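Side-chain contact in TOG array regulator of axonemal microtubules protein 1 (Mus musculus, PDB 5DN7), which binds microtubules and promotes their polymerization through its TOG domains, takes part in ciliogenesis and is required for regulating cilium length: residues Leu121-Lys124 with Gln125-Lys129. Sequence-based numbering, arbitrary orientation.
Sequences LVIK and QEYMK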
# COMPACT_ATOMS: atom_id res chain seq x y z
N LEU A 121 -7.70 -9.90 -6.97
CA LEU A 121 -6.33 -9.94 -7.42
C LEU A 121 -6.02 -8.85 -8.45
O LEU A 121 -4.94 -8.27 -8.39
CB LEU A 121 -6.00 -11.33 -7.97
CG LEU A 121 -4.57 -11.62 -8.43
CD1 LEU A 121 -4.18 -13.08 -8.16
CD2 LEU A 121 -4.43 -11.30 -9.93
N VAL A 122 -6.91 -8.55 -9.39
CA VAL A 122 -6.56 -7.51 -10.39
C VAL A 122 -6.34 -6.13 -9.72
O VAL A 122 -5.38 -5.35 -10.02
CB VAL A 122 -7.63 -7.40 -11.53
CG1 VAL A 122 -7.47 -8.54 -12.55
CG2 VAL A 122 -9.02 -7.38 -10.96
N ILE A 123 -7.21 -5.86 -8.74
CA ILE A 123 -7.12 -4.67 -7.93
C ILE A 123 -5.78 -4.63 -7.20
O ILE A 123 -5.03 -3.68 -7.35
CB ILE A 123 -8.29 -4.59 -6.94
CG1 ILE A 123 -9.59 -4.42 -7.71
CG2 ILE A 123 -8.09 -3.46 -5.94
CD1 ILE A 123 -9.50 -3.40 -8.81
N LYS A 124 -5.49 -5.67 -6.42
CA LYS A 124 -4.23 -5.79 -5.69
C LYS A 124 -2.99 -5.64 -6.60
O LYS A 124 -2.00 -5.02 -6.20
CB LYS A 124 -4.19 -7.12 -4.94
CG LYS A 124 -2.89 -7.34 -4.19
CD LYS A 124 -2.96 -8.55 -3.27
CE LYS A 124 -1.56 -8.91 -2.79
NZ LYS A 124 -1.46 -10.28 -2.16
N GLN A 125 -3.05 -6.18 -7.82
CA GLN A 125 -1.98 -5.95 -8.80
C GLN A 125 -1.74 -4.45 -8.98
O GLN A 125 -0.60 -3.95 -8.85
CB GLN A 125 -2.32 -6.57 -10.16
CG GLN A 125 -1.97 -8.03 -10.30
CD GLN A 125 -2.48 -8.62 -11.61
OE1 GLN A 125 -3.16 -7.94 -12.39
NE2 GLN A 125 -2.17 -9.89 -11.84
N GLU A 126 -2.83 -3.74 -9.27
CA GLU A 126 -2.64 -2.31 -9.50
C GLU A 126 -2.20 -1.53 -8.25
O GLU A 126 -1.30 -0.67 -8.33
CB GLU A 126 -3.90 -1.70 -10.10
CG GLU A 126 -4.25 -2.32 -11.45
CD GLU A 126 -3.12 -2.18 -12.46
OE1 GLU A 126 -2.40 -1.16 -12.43
OE2 GLU A 126 -2.94 -3.10 -13.30
N TYR A 127 -2.79 -1.80 -7.09
CA TYR A 127 -2.37 -0.96 -5.98
C TYR A 127 -0.97 -1.32 -5.47
O TYR A 127 -0.26 -0.45 -4.96
CB TYR A 127 -3.40 -0.93 -4.83
CG TYR A 127 -3.67 -2.17 -4.01
CD1 TYR A 127 -2.69 -2.75 -3.21
CD2 TYR A 127 -4.97 -2.70 -3.95
CE1 TYR A 127 -2.98 -3.86 -2.41
CE2 TYR A 127 -5.27 -3.79 -3.16
CZ TYR A 127 -4.27 -4.37 -2.40
OH TYR A 127 -4.59 -5.46 -1.63
N MET A 128 -0.54 -2.57 -5.65
CA MET A 128 0.84 -2.91 -5.31
C MET A 128 1.81 -2.17 -6.24
O MET A 128 2.87 -1.65 -5.79
CB MET A 128 1.08 -4.42 -5.38
CG MET A 128 0.48 -5.24 -4.22
SD MET A 128 0.79 -4.54 -2.57
CE MET A 128 2.58 -4.37 -2.55
N LYS A 129 1.46 -2.12 -7.53
CA LYS A 129 2.27 -1.29 -8.45
C LYS A 129 2.39 0.14 -7.94
O LYS A 129 3.51 0.72 -7.84
CB LYS A 129 1.69 -1.28 -9.86
CG LYS A 129 1.89 -2.57 -10.65
CD LYS A 129 0.98 -2.55 -11.88
CE LYS A 129 1.13 -3.81 -12.70
NZ LYS A 129 -0.05 -3.95 -13.59
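The phenol ring of Y127 folds back along its own helix and lies over the backbone of K124, whose CA sits 3.6 Å from the ring centroid and 19° off the ring normal, a CH-pi contact. Y127 reaches this place because its CG stands between the backbone N and the carbonyl carbon (chi1 67°), which swings the ring toward the start of the helix. The aliphatic part of K124 continues the cover: with chi1 at 178° its CG lies beside the carbonyl carbon, where it comes 3.7 Å from Y127 CZ and 3.6 Å from Y127 OH. From I123, the CG2 methyl meets the ring at CD2, 3.8 Å away, the two side chains crossing at about a right angle. This is the first part of helix 121-138, within the predicted HEAT 6 repeat of the TOG2 solenoid, and the hydroxyl end of the tyrosine reaches the neighbouring helix 156-172, where Y127 OH is hydrogen-bonded to the carboxylate of E161. Around the helix, the extended Q125 side chain slants across L121, whose CD2 lies 3.3 Å from Q125 NE2. That amide nitrogen is hydrogen-bonded to Q256, and K124, beyond its contact with the tyrosine, makes a cation-pi interaction with F258. Three residues past E126, K129 NZ forms a salt bridge with E126 OE2 at 3.0 Å, approaching from above the carboxylate plane.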